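Local coordinates for lipoprotein, putative (Bacillus anthracis, PDB 4NOH) that is a putative lipoprotein of unknown function, belonging to an uncharacterised lipoprotein family and tentatively classed as lipid-binding, at residues A34-V39 with K43-N48. Sequence-based numbering, arbitrary orientation.
Sequences AKLGTV and KVLIMN
Leu45 CD1 sits between two apolar partners of the neighbouring strand, Ala34 CB at 3.8 Å and Leu36 CD1 at 4.1 Å. Leu45 holds its CG anti to the backbone N (chi1 -168°), which lets CD1 come back toward 34-39. Ile137 of strand 134-142 touches both Ala34 and Leu45. Val44 and Ile46 line the opposite face. There Val44 CG1 meets Val39 CG2 at 3.8 Å, with the two side chains crossing, and Ile96 touches Val39, Val44 and Ile46.

Four backbone hydrogen bonds join the strands as an antiparallel hairpin. Lys35 N gives a bond to Ile46 O and Ile46 N to Lys35 O, each at 2.8 Å. Gly37 and Val44 exchange the other two. The bond from Gly37 N to Val44 O is almost straight (177°), whereas Val44 N approaches Gly37 O from above the carbonyl plane.

Near the turn of the hairpin, the extended Lys43 chain brings NZ to 4.1 Å from Leu36 CD2. Lys35 turns its end away; its NZ hydrogen-bonds to Tyr127 O and Ile130 O, and the charge also makes a cation-pi contact with Tyr127.

The paired N-H and C=O groups of Lys35, Ile46, Gly37 and Val44 thus satisfy each other within the sheet, while Leu45 on one face and Val44 on the other make purely apolar side-chain contacts.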
loop_
_atom_site.group_PDB
_atom_site.type_symbol
_atom_site.label_atom_id
_atom_site.label_comp_id
_atom_site.label_asym_id
_atom_site.label_seq_id
_atom_site.Cartn_x
_atom_site.Cartn_y
_atom_site.Cartn_z
ATOM N N ALA A 34 -3.184 -3.109 6.566
ATOM C CA ALA A 34 -4.343 -2.647 5.838
ATOM C C ALA A 34 -5.355 -3.781 5.775
ATOM O O ALA A 34 -5.063 -4.915 6.186
ATOM C CB ALA A 34 -3.956 -2.192 4.431
ATOM N N LYS A 35 -6.552 -3.474 5.305
ATOM C CA LYS A 35 -7.597 -4.474 5.115
ATOM C C LYS A 35 -7.967 -4.506 3.634
ATOM O O LYS A 35 -8.116 -3.455 3.000
ATOM C CB LYS A 35 -8.806 -4.132 5.975
ATOM C CG LYS A 35 -8.545 -4.306 7.456
ATOM C CD LYS A 35 -9.632 -3.788 8.381
ATOM C CE LYS A 35 -9.251 -4.044 9.836
ATOM N NZ LYS A 35 -10.281 -3.551 10.803
ATOM N N LEU A 36 -7.974 -5.705 3.059
ATOM C CA LEU A 36 -8.253 -5.887 1.631
ATOM C C LEU A 36 -9.685 -6.345 1.465
ATOM O O LEU A 36 -10.082 -7.385 1.991
ATOM C CB LEU A 36 -7.295 -6.909 0.997
ATOM C CG LEU A 36 -7.429 -7.188 -0.500
ATOM C CD1 LEU A 36 -7.025 -5.965 -1.293
ATOM C CD2 LEU A 36 -6.563 -8.392 -0.839
ATOM N N GLY A 37 -10.473 -5.524 0.779
ATOM C CA GLY A 37 -11.870 -5.822 0.533
ATOM C C GLY A 37 -12.234 -5.588 -0.914
ATOM O O GLY A 37 -11.367 -5.439 -1.768
ATOM N N THR A 38 -13.528 -5.641 -1.197
ATOM C CA THR A 38 -14.039 -5.316 -2.523
ATOM C C THR A 38 -15.131 -4.260 -2.416
ATOM O O THR A 38 -15.796 -4.119 -1.375
ATOM C CB THR A 38 -14.677 -6.500 -3.224
ATOM O OG1 THR A 38 -15.659 -7.075 -2.356
ATOM C CG2 THR A 38 -13.650 -7.531 -3.620
ATOM N N VAL A 39 -15.295 -3.511 -3.491
ATOM C CA VAL A 39 -16.359 -2.520 -3.614
ATOM C C VAL A 39 -16.635 -2.435 -5.106
ATOM O O VAL A 39 -15.736 -2.090 -5.871
ATOM C CB VAL A 39 -15.961 -1.123 -3.098
ATOM C CG1 VAL A 39 -17.040 -0.103 -3.444
ATOM C CG2 VAL A 39 -15.740 -1.143 -1.602
ATOM N N LYS A 43 -11.137 -4.413 -6.168
ATOM C CA LYS A 43 -10.428 -4.529 -4.901
ATOM C C LYS A 43 -10.107 -3.170 -4.329
ATOM O O LYS A 43 -9.789 -2.231 -5.084
ATOM C CB LYS A 43 -9.137 -5.324 -5.067
ATOM C CG LYS A 43 -9.354 -6.815 -5.053
ATOM C CD LYS A 43 -8.056 -7.618 -5.079
ATOM C CE LYS A 43 -8.313 -9.055 -4.606
ATOM N NZ LYS A 43 -7.123 -9.963 -4.628
ATOM N N VAL A 44 -10.220 -3.059 -3.010
ATOM C CA VAL A 44 -9.869 -1.810 -2.309
ATOM C C VAL A 44 -8.999 -2.170 -1.107
ATOM O O VAL A 44 -9.322 -3.081 -0.353
ATOM C CB VAL A 44 -11.109 -0.982 -1.906
ATOM C CG1 VAL A 44 -12.040 -1.739 -1.004
ATOM C CG2 VAL A 44 -10.688 0.337 -1.279
ATOM N N LEU A 45 -7.891 -1.450 -0.961
ATOM C CA LEU A 45 -6.950 -1.659 0.133
ATOM C C LEU A 45 -7.197 -0.493 1.068
ATOM O O LEU A 45 -6.932 0.641 0.696
ATOM C CB LEU A 45 -5.539 -1.658 -0.392
ATOM C CG LEU A 45 -4.394 -2.132 0.487
ATOM C CD1 LEU A 45 -4.600 -3.558 0.987
ATOM C CD2 LEU A 45 -3.083 -2.039 -0.280
ATOM N N ILE A 46 -7.675 -0.796 2.260
ATOM C CA ILE A 46 -8.140 0.190 3.244
ATOM C C ILE A 46 -7.153 0.319 4.404
ATOM O O ILE A 46 -6.756 -0.675 5.023
ATOM C CB ILE A 46 -9.509 -0.220 3.822
ATOM C CG1 ILE A 46 -10.515 -0.592 2.711
ATOM C CG2 ILE A 46 -10.081 0.908 4.683
ATOM C CD1 ILE A 46 -11.709 -1.411 3.172
HETATM N N MSE A 47 -6.753 1.534 4.710
HETATM C CA MSE A 47 -5.908 1.711 5.862
HETATM C C MSE A 47 -6.487 2.798 6.706
HETATM O O MSE A 47 -7.442 3.486 6.327
HETATM C CB MSE A 47 -4.465 1.997 5.481
HETATM C CG MSE A 47 -4.237 3.306 4.760
HETATM SE SE MSE A 47 -2.536 3.279 3.735
HETATM C CE MSE A 47 -3.217 2.816 1.964
ATOM N N ASN A 48 -5.956 2.902 7.906
ATOM C CA ASN A 48 -6.367 3.956 8.784
ATOM C C ASN A 48 -5.458 5.174 8.590
ATOM O O ASN A 48 -4.387 5.111 7.970
ATOM C CB ASN A 48 -6.506 3.539 10.256
ATOM C CG ASN A 48 -5.202 3.162 10.935
ATOM O OD1 ASN A 48 -4.106 3.510 10.517
ATOM N ND2 ASN A 48 -5.332 2.482 12.057
#